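Local coordinates for protein alpha-acetolactate decarboxylase (Bacillus subtilis subsp. subtilis str. 168, PDB 5XNE) that catalyses the decarboxylation of (2S)-2-acetolactate to (R)-acetoin and carbon dioxide, a step on the way from pyruvate to butanediol, at residues G20-S25 / P71-T76; V7-S12 / M205-P210; H84-K89 / Y190-C195. One frame throughout, in Å; residues are numbered along the deposited sequence.

Contact 1: G20-S25 / P71-T76; sequences GDFELS and PFCSFT
The rings of Phe22 and Phe75 meet obliquely. Their centroids are 5.6 Å apart and their planes are inclined at 31°. The two side chains come from opposite directions and meet along their CE2-CZ sides, with CE2 of Phe22 3.6 Å from CE2 of Phe75. Cys73 reaches the same Phe22 ring from a slant. Its SG is 4.0 Å from Phe22 CD2, with the sulfur 40° off the ring normal, a Cys sulfur-aromatic contact. On the Phe75 ring, Leu24 adds a looser touch, again oblique, with its CD2 4.4 Å from Phe75 CZ. Phe22 carries CG anti to its own nitrogen (chi1 -179°), and this extends the ring across to the other segment. At the far end the backbone of Gly20 packs on the proline ring, Gly20 N lying 3.7 Å from Pro71 CB, while Asn39 OD1 takes the hydrogen bond of that nitrogen. Tyr5 and Val7 of strand 3-7 and Ile27 and Tyr30 of helix 27-30 also touch Phe22. The arrangement is buried aromatic packing with one Cys sulfur-aromatic contact, which joins the short strand 22-23 to strand 73-76 of the main beta structure.

Contact 2: V7-S12 / M205-P210; sequences VSTMTS and MNLRLP
Ser8 lays its hydroxyl end against the ring of Pro210, with OG 3.6 Å from Pro210 CD and CB a little farther from the same carbon. The hydroxyl is anti to the Ser8 nitrogen (chi1 -162°), which carries OG to the proline ring. Phe215 of helix 213-217 touches both residues. Leu207 brings one methyl to the Ser8 carbonyl: CD1 is 3.3 Å from Ser8 O, a close packing contact. That oxygen has its polar partner in Gln6 NE2. The same Leu207 CD1 also meets Thr9 CG2, more loosely, at 4.3 Å. Between these side chains runs one backbone bond. Ser8 N donates to Arg208 O at 2.9 Å with an N-H...O angle of 157°. Val7 and Arg208 are bridge partners there, and their side chains start on the same face of the sheet. Tyr5 also packs on Arg208. After Val7 the 7-12 segment leaves the strand, and helix 10-14 begins after Thr9. Thr9 is the N-cap: its OG1 accepts from Ser12 N at 3.0 Å, which ties the first turn. Residues 205-208 pair in an antiparallel ladder with a strand of the second subunit, and Asn206 ND2 bonds to Asn204 OD1 of that subunit. The contact is thus the last rung of a parallel strand pair, 3-7 beside 195-208, followed two residues later by a side-chain-capped helix 10-14, at the dimer interface.

Contact 3: H84-K89 / Y190-C195; sequences HKIDAK and YVLEDC
Ile86 and Leu192 are brought together by their first torsions. In Ile86, chi1 of -81° sets CG2 anti to the backbone nitrogen, and in Leu192 chi1 of -39° leaves CG on the nitrogen side. The contact is an antiparallel strand pair, 82-86 with the start of 195-208, beside a classic beta bulge in which Glu193 and Asp194 both face Leu117. The chain turns a corner at these two residues. Leu192 CD1 meets Ile86 at both branches, 3.9 Å from CG2 and slightly farther from CG1. The two side chains cross obliquely. Cys195 comes in from the same sheet face as Ile86, with SG 3.9 Å from Ile86 CB. Phe95 of helix 92-100 covers Ile86 and Leu192, and Ile114 touches Leu192 and Cys195, so this side is buried. Ile86 and Cys195 form a hydrogen-bonded pair. Ile86 N donates a hydrogen bond to Cys195 O at 3.0 Å (N-H...O 171°). In return, Cys195 N bonds back to Ile86 O. Past the pair, residues 87-89 run on as an exposed loop beside Glu193 and Asp194. Asp194 CB packs beside the carbonyl oxygens of Ile86 and Asp87, while its carboxylate leads away from the contact. The aliphatic part of Lys89 crosses Val191, Lys89 CG lying 4.0 Å from Val191 CG1. Lys119 of strand 117-124 touches both. Main chain also meets main chain here, through a CA-H...O contact from Lys89 CA to Leu192 O at 3.2 Å.

Contacts 1 and 2 are neighbours, with centres about 9 Å apart. They touch directly: Cys73 O and Val7 N probably share a hydrogen bond, and Asp21 packs on Pro210. Both are buried. Contact 1 works through rings, sulfur and methyl groups, while contact 2 combines backbone pairing with close side-chain packing and lies at the second subunit. Contact 3 sits on the other side of the chain's centre, about 31 Å from contact 1 and 33 Å from contact 2, centre to centre. It is partly exposed, with a buried apolar face and a charged rim. Strand 195-208 links contacts 2 and 3, entering one near its end and the other at its start.

Contact 1: G20-S25 / P71-T76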
loop_
_atom_site.group_PDB
_atom_site.type_symbol
_atom_site.label_atom_id
_atom_site.label_comp_id
_atom_site.label_asym_id
_atom_site.label_seq_id
_atom_site.Cartn_x
_atom_site.Cartn_y
_atom_site.Cartn_z
ATOM N N GLY B 20 -14.514 -7.852 9.899
ATOM C CA GLY B 20 -13.098 -7.847 10.223
ATOM C C GLY B 20 -12.845 -8.200 11.677
ATOM O O GLY B 20 -13.773 -8.540 12.412
ATOM N N ASP B 21 -11.585 -8.126 12.098
ATOM C CA ASP B 21 -11.254 -8.393 13.491
ATOM C C ASP B 21 -10.668 -7.180 14.214
ATOM O O ASP B 21 -10.263 -7.288 15.373
ATOM C CB ASP B 21 -10.296 -9.590 13.592
ATOM C CG ASP B 21 -8.959 -9.341 12.923
ATOM O OD1 ASP B 21 -8.817 -8.342 12.184
ATOM O OD2 ASP B 21 -8.036 -10.168 13.120
ATOM N N PHE B 22 -10.628 -6.028 13.550
ATOM C CA PHE B 22 -10.145 -4.827 14.228
ATOM C C PHE B 22 -11.149 -4.322 15.254
ATOM O O PHE B 22 -12.300 -4.020 14.929
ATOM C CB PHE B 22 -9.829 -3.707 13.241
ATOM C CG PHE B 22 -9.314 -2.453 13.913
ATOM C CD1 PHE B 22 -7.981 -2.343 14.272
ATOM C CD2 PHE B 22 -10.164 -1.391 14.177
ATOM C CE1 PHE B 22 -7.509 -1.184 14.892
ATOM C CE2 PHE B 22 -9.698 -0.232 14.794
ATOM C CZ PHE B 22 -8.379 -0.136 15.153
ATOM N N GLU B 23 -10.694 -4.221 16.494
ATOM C CA GLU B 23 -11.551 -3.808 17.597
ATOM C C GLU B 23 -11.371 -2.332 17.895
ATOM O O GLU B 23 -10.239 -1.885 18.140
ATOM C CB GLU B 23 -11.229 -4.633 18.834
ATOM C CG GLU B 23 -12.201 -4.439 19.974
ATOM C CD GLU B 23 -12.574 -5.756 20.609
ATOM O OE1 GLU B 23 -12.062 -6.809 20.148
ATOM O OE2 GLU B 23 -13.367 -5.753 21.576
ATOM N N LEU B 24 -12.467 -1.577 17.870
ATOM C CA LEU B 24 -12.381 -0.120 17.992
ATOM C C LEU B 24 -11.901 0.307 19.387
ATOM O O LEU B 24 -11.542 1.465 19.598
ATOM C CB LEU B 24 -13.726 0.550 17.630
ATOM C CG LEU B 24 -14.140 0.409 16.140
ATOM C CD1 LEU B 24 -15.172 1.420 15.586
ATOM C CD2 LEU B 24 -12.945 0.468 15.258
ATOM N N SER B 25 -11.834 -0.627 20.331
ATOM C CA SER B 25 -11.181 -0.312 21.596
ATOM C C SER B 25 -9.723 0.099 21.369
ATOM O O SER B 25 -9.121 0.769 22.204
ATOM C CB SER B 25 -11.242 -1.506 22.548
ATOM O OG SER B 25 -10.368 -2.525 22.103
ATOM N N PRO B 71 -14.189 -4.055 9.359
ATOM C CA PRO B 71 -13.473 -4.690 8.248
ATOM C C PRO B 71 -12.617 -3.713 7.450
ATOM O O PRO B 71 -11.847 -4.160 6.600
ATOM C CB PRO B 71 -14.606 -5.212 7.358
ATOM C CG PRO B 71 -15.682 -4.145 7.519
ATOM C CD PRO B 71 -15.575 -3.691 8.982
ATOM N N PHE B 72 -12.777 -2.413 7.692
ATOM C CA PHE B 72 -12.137 -1.392 6.863
ATOM C C PHE B 72 -12.257 -0.027 7.517
ATOM O O PHE B 72 -13.359 0.446 7.773
ATOM C CB PHE B 72 -12.778 -1.340 5.468
ATOM C CG PHE B 72 -12.175 -0.304 4.569
ATOM C CD1 PHE B 72 -10.980 -0.559 3.914
ATOM C CD2 PHE B 72 -12.781 0.924 4.388
ATOM C CE1 PHE B 72 -10.398 0.399 3.085
ATOM C CE2 PHE B 72 -12.204 1.890 3.557
ATOM C CZ PHE B 72 -11.007 1.619 2.905
ATOM N N CYS B 73 -11.111 0.599 7.770
ATOM C CA CYS B 73 -11.091 1.944 8.329
ATOM C C CYS B 73 -9.666 2.485 8.230
ATOM O O CYS B 73 -8.719 1.736 7.922
ATOM C CB CYS B 73 -11.614 1.955 9.787
ATOM S SG CYS B 73 -11.010 0.644 10.881
ATOM N N SER B 74 -9.527 3.795 8.463
ATOM C CA SER B 74 -8.252 4.491 8.316
ATOM C C SER B 74 -8.124 5.478 9.481
ATOM O O SER B 74 -9.082 6.200 9.758
ATOM C CB SER B 74 -8.180 5.253 6.980
ATOM O OG SER B 74 -8.547 4.459 5.860
ATOM N N PHE B 75 -6.954 5.528 10.115
ATOM C CA PHE B 75 -6.732 6.411 11.278
ATOM C C PHE B 75 -5.432 7.172 11.181
ATOM O O PHE B 75 -4.488 6.732 10.527
ATOM C CB PHE B 75 -6.712 5.609 12.576
ATOM C CG PHE B 75 -7.938 4.801 12.792
ATOM C CD1 PHE B 75 -9.104 5.397 13.249
ATOM C CD2 PHE B 75 -7.928 3.438 12.538
ATOM C CE1 PHE B 75 -10.258 4.649 13.435
ATOM C CE2 PHE B 75 -9.079 2.683 12.722
ATOM C CZ PHE B 75 -10.237 3.285 13.178
ATOM N N THR B 76 -5.371 8.310 11.869
ATOM C CA THR B 76 -4.095 8.978 12.048
ATOM C C THR B 76 -4.165 9.835 13.289
ATOM O O THR B 76 -5.259 10.101 13.808
ATOM C CB THR B 76 -3.725 9.838 10.832
ATOM O OG1 THR B 76 -2.323 10.125 10.862
ATOM C CG2 THR B 76 -4.506 11.141 10.833
#

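Contact 2: V7-S12 / M205-P210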
loop_
_atom_site.group_PDB
_atom_site.type_symbol
_atom_site.label_atom_id
_atom_site.label_comp_id
_atom_site.label_asym_id
_atom_site.label_seq_id
_atom_site.Cartn_x
_atom_site.Cartn_y
_atom_site.Cartn_z
ATOM N N VAL B 7 -6.604 -0.142 8.061
ATOM C CA VAL B 7 -7.146 -1.449 8.428
ATOM C C VAL B 7 -7.763 -2.102 7.187
ATOM O O VAL B 7 -8.789 -1.648 6.670
ATOM C CB VAL B 7 -8.191 -1.313 9.558
ATOM C CG1 VAL B 7 -8.919 -2.636 9.791
ATOM C CG2 VAL B 7 -7.517 -0.848 10.846
ATOM N N SER B 8 -7.078 -3.141 6.694
ATOM C CA SER B 8 -7.480 -3.945 5.529
ATOM C C SER B 8 -7.602 -3.136 4.231
ATOM O O SER B 8 -7.092 -2.006 4.141
ATOM C CB SER B 8 -8.803 -4.677 5.814
ATOM O OG SER B 8 -8.995 -5.751 4.897
ATOM N N THR B 9 -8.241 -3.722 3.218
ATOM C CA THR B 9 -8.257 -3.114 1.888
ATOM C C THR B 9 -9.653 -2.874 1.350
ATOM O O THR B 9 -10.609 -3.597 1.671
ATOM C CB THR B 9 -7.506 -3.979 0.835
ATOM O OG1 THR B 9 -8.317 -5.110 0.467
ATOM C CG2 THR B 9 -6.162 -4.442 1.377
ATOM N N MET B 10 -9.765 -1.871 0.488
ATOM C CA MET B 10 -11.035 -1.575 -0.145
ATOM C C MET B 10 -11.458 -2.727 -1.049
ATOM O O MET B 10 -12.643 -3.037 -1.146
ATOM C CB MET B 10 -10.954 -0.268 -0.951
ATOM C CG MET B 10 -12.264 0.142 -1.572
ATOM S SD MET B 10 -13.485 0.551 -0.306
ATOM C CE MET B 10 -14.941 0.807 -1.312
ATOM N N THR B 11 -10.495 -3.380 -1.684
ATOM C CA THR B 11 -10.878 -4.483 -2.562
ATOM C C THR B 11 -11.446 -5.677 -1.785
ATOM O O THR B 11 -12.263 -6.427 -2.335
ATOM C CB THR B 11 -9.720 -4.943 -3.422
ATOM O OG1 THR B 11 -8.621 -5.324 -2.588
ATOM C CG2 THR B 11 -9.301 -3.817 -4.392
ATOM N N SER B 12 -11.054 -5.858 -0.523
ATOM C CA SER B 12 -11.685 -6.906 0.293
ATOM C C SER B 12 -13.132 -6.542 0.600
ATOM O O SER B 12 -14.030 -7.408 0.568
ATOM C CB SER B 12 -10.887 -7.157 1.585
ATOM O OG SER B 12 -11.445 -8.233 2.353
ATOM N N MET B 205 2.337 4.953 5.270
ATOM C CA MET B 205 1.064 4.258 5.378
ATOM C C MET B 205 1.346 2.869 5.908
ATOM O O MET B 205 2.108 2.121 5.281
ATOM C CB MET B 205 0.339 4.158 4.042
ATOM C CG MET B 205 -0.942 3.339 4.188
ATOM S SD MET B 205 -1.504 2.575 2.682
ATOM C CE MET B 205 -0.100 1.561 2.246
ATOM N N ASN B 206 0.743 2.519 7.041
ATOM C CA ASN B 206 0.890 1.160 7.551
ATOM C C ASN B 206 -0.387 0.384 7.354
ATOM O O ASN B 206 -1.398 0.675 7.997
ATOM C CB ASN B 206 1.256 1.102 9.027
ATOM C CG ASN B 206 1.408 -0.357 9.508
ATOM O OD1 ASN B 206 2.481 -0.927 9.424
ATOM N ND2 ASN B 206 0.300 -0.977 9.926
ATOM N N LEU B 207 -0.314 -0.604 6.472
ATOM C CA LEU B 207 -1.443 -1.477 6.177
ATOM C C LEU B 207 -1.446 -2.683 7.103
ATOM O O LEU B 207 -0.471 -3.435 7.148
ATOM C CB LEU B 207 -1.374 -1.933 4.722
ATOM C CG LEU B 207 -2.370 -3.009 4.304
ATOM C CD1 LEU B 207 -3.816 -2.539 4.469
ATOM C CD2 LEU B 207 -2.100 -3.423 2.867
ATOM N N ARG B 208 -2.541 -2.851 7.840
ATOM C CA ARG B 208 -2.726 -4.008 8.723
ATOM C C ARG B 208 -3.767 -4.950 8.133
ATOM O O ARG B 208 -4.908 -4.559 7.906
ATOM C CB ARG B 208 -3.152 -3.541 10.111
ATOM C CG ARG B 208 -3.634 -4.646 11.038
ATOM C CD ARG B 208 -2.541 -5.665 11.332
ATOM N NE ARG B 208 -2.791 -6.319 12.616
ATOM C CZ ARG B 208 -3.708 -7.259 12.817
ATOM N NH1 ARG B 208 -4.473 -7.667 11.823
ATOM N NH2 ARG B 208 -3.866 -7.790 14.024
ATOM N N LEU B 209 -3.367 -6.187 7.863
ATOM C CA LEU B 209 -4.295 -7.177 7.313
ATOM C C LEU B 209 -4.971 -7.965 8.431
ATOM O O LEU B 209 -4.332 -8.314 9.416
ATOM C CB LEU B 209 -3.552 -8.131 6.375
ATOM C CG LEU B 209 -2.714 -7.396 5.315
ATOM C CD1 LEU B 209 -1.862 -8.385 4.512
ATOM C CD2 LEU B 209 -3.660 -6.592 4.437
ATOM N N PRO B 210 -6.271 -8.243 8.277
ATOM C CA PRO B 210 -6.983 -8.969 9.338
ATOM C C PRO B 210 -6.601 -10.439 9.406
ATOM O O PRO B 210 -6.287 -11.048 8.389
ATOM C CB PRO B 210 -8.456 -8.819 8.953
ATOM C CG PRO B 210 -8.460 -8.562 7.486
ATOM C CD PRO B 210 -7.142 -7.892 7.140
#

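Contact 3: H84-K89 / Y190-C195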
loop_
_atom_site.group_PDB
_atom_site.type_symbol
_atom_site.label_atom_id
_atom_site.label_comp_id
_atom_site.label_asym_id
_atom_site.label_seq_id
_atom_site.Cartn_x
_atom_site.Cartn_y
_atom_site.Cartn_z
ATOM N N HIS B 84 -6.412 26.725 5.906
ATOM C CA HIS B 84 -6.912 27.466 4.764
ATOM C C HIS B 84 -8.338 27.878 5.084
ATOM O O HIS B 84 -9.057 27.154 5.779
ATOM C CB HIS B 84 -6.848 26.614 3.497
ATOM C CG HIS B 84 -6.957 27.397 2.226
ATOM N ND1 HIS B 84 -6.126 28.461 1.933
ATOM C CD2 HIS B 84 -7.790 27.268 1.169
ATOM C CE1 HIS B 84 -6.447 28.950 0.750
ATOM N NE2 HIS B 84 -7.455 28.249 0.265
ATOM N N LYS B 85 -8.744 29.048 4.606
ATOM C CA LYS B 85 -10.099 29.515 4.857
ATOM C C LYS B 85 -10.886 29.557 3.557
ATOM O O LYS B 85 -10.378 30.007 2.529
ATOM C CB LYS B 85 -10.079 30.893 5.523
ATOM C CG LYS B 85 -9.482 30.895 6.924
ATOM C CD LYS B 85 -10.352 30.120 7.906
ATOM C CE LYS B 85 -10.758 30.986 9.097
ATOM N NZ LYS B 85 -11.157 30.180 10.293
ATOM N N ILE B 86 -12.115 29.056 3.592
ATOM C CA ILE B 86 -13.006 29.175 2.453
ATOM C C ILE B 86 -14.041 30.206 2.883
ATOM O O ILE B 86 -14.843 29.964 3.790
ATOM C CB ILE B 86 -13.653 27.830 2.049
ATOM C CG1 ILE B 86 -12.697 26.984 1.196
ATOM C CG2 ILE B 86 -14.890 28.068 1.208
ATOM C CD1 ILE B 86 -11.376 26.666 1.818
ATOM N N ASP B 87 -13.973 31.380 2.260
ATOM C CA ASP B 87 -14.714 32.550 2.723
ATOM C C ASP B 87 -16.159 32.537 2.279
ATOM O O ASP B 87 -17.047 33.020 2.984
ATOM C CB ASP B 87 -14.063 33.833 2.213
ATOM C CG ASP B 87 -12.683 34.066 2.784
ATOM O OD1 ASP B 87 -12.436 33.692 3.954
ATOM O OD2 ASP B 87 -11.848 34.634 2.048
ATOM N N ALA B 88 -16.389 31.998 1.093
ATOM C CA ALA B 88 -17.697 32.076 0.485
ATOM C C ALA B 88 -18.077 30.782 -0.204
ATOM O O ALA B 88 -17.322 29.804 -0.199
ATOM C CB ALA B 88 -17.741 33.236 -0.508
ATOM N N LYS B 89 -19.267 30.802 -0.790
ATOM C CA LYS B 89 -19.831 29.684 -1.521
ATOM C C LYS B 89 -18.809 29.023 -2.441
ATOM O O LYS B 89 -18.179 29.686 -3.266
ATOM C CB LYS B 89 -21.030 30.169 -2.326
ATOM C CG LYS B 89 -22.047 29.113 -2.651
ATOM C CD LYS B 89 -23.394 29.759 -2.875
ATOM C CE LYS B 89 -24.262 28.877 -3.733
ATOM N NZ LYS B 89 -23.454 28.187 -4.767
ATOM N N TYR B 190 -20.907 18.142 -1.943
ATOM C CA TYR B 190 -21.101 19.193 -0.960
ATOM C C TYR B 190 -20.844 20.573 -1.552
ATOM O O TYR B 190 -20.128 20.712 -2.536
ATOM C CB TYR B 190 -20.194 18.973 0.249
ATOM C CG TYR B 190 -18.731 18.828 -0.090
ATOM C CD1 TYR B 190 -18.207 17.598 -0.474
ATOM C CD2 TYR B 190 -17.870 19.910 -0.015
ATOM C CE1 TYR B 190 -16.874 17.460 -0.775
ATOM C CE2 TYR B 190 -16.527 19.782 -0.313
ATOM C CZ TYR B 190 -16.033 18.546 -0.690
ATOM O OH TYR B 190 -14.704 18.406 -0.995
ATOM N N VAL B 191 -21.456 21.582 -0.940
ATOM C CA VAL B 191 -21.174 22.973 -1.257
ATOM C C VAL B 191 -20.896 23.695 0.046
ATOM O O VAL B 191 -21.711 23.650 0.967
ATOM C CB VAL B 191 -22.336 23.658 -1.999
ATOM C CG1 VAL B 191 -22.008 25.131 -2.238
ATOM C CG2 VAL B 191 -22.620 22.947 -3.305
ATOM N N LEU B 192 -19.732 24.328 0.133
ATOM C CA LEU B 192 -19.334 25.047 1.331
ATOM C C LEU B 192 -19.967 26.425 1.309
ATOM O O LEU B 192 -19.979 27.087 0.276
ATOM C CB LEU B 192 -17.808 25.174 1.428
ATOM C CG LEU B 192 -16.992 23.949 0.993
ATOM C CD1 LEU B 192 -15.506 24.171 1.172
ATOM C CD2 LEU B 192 -17.416 22.746 1.760
ATOM N N GLU B 193 -20.509 26.846 2.441
ATOM C CA GLU B 193 -20.947 28.226 2.576
ATOM C C GLU B 193 -19.751 29.013 3.091
ATOM O O GLU B 193 -19.329 30.002 2.493
ATOM C CB GLU B 193 -22.147 28.339 3.513
ATOM C CG GLU B 193 -22.660 29.761 3.682
ATOM C CD GLU B 193 -24.122 29.805 4.070
ATOM O OE1 GLU B 193 -24.754 28.728 4.125
ATOM O OE2 GLU B 193 -24.643 30.913 4.322
ATOM N N ASP B 194 -19.203 28.545 4.204
ATOM C CA ASP B 194 -17.925 29.022 4.705
ATOM C C ASP B 194 -17.364 27.982 5.667
ATOM O O ASP B 194 -18.113 27.355 6.420
ATOM C CB ASP B 194 -18.073 30.373 5.401
ATOM C CG ASP B 194 -18.964 30.299 6.623
ATOM O OD1 ASP B 194 -18.449 29.976 7.712
ATOM O OD2 ASP B 194 -20.180 30.566 6.491
ATOM N N CYS B 195 -16.051 27.796 5.647
ATOM C CA CYS B 195 -15.439 26.821 6.539
ATOM C C CYS B 195 -13.964 27.084 6.759
ATOM O O CYS B 195 -13.319 27.800 5.989
ATOM C CB CYS B 195 -15.624 25.400 5.988
ATOM S SG CYS B 195 -14.562 24.955 4.561
#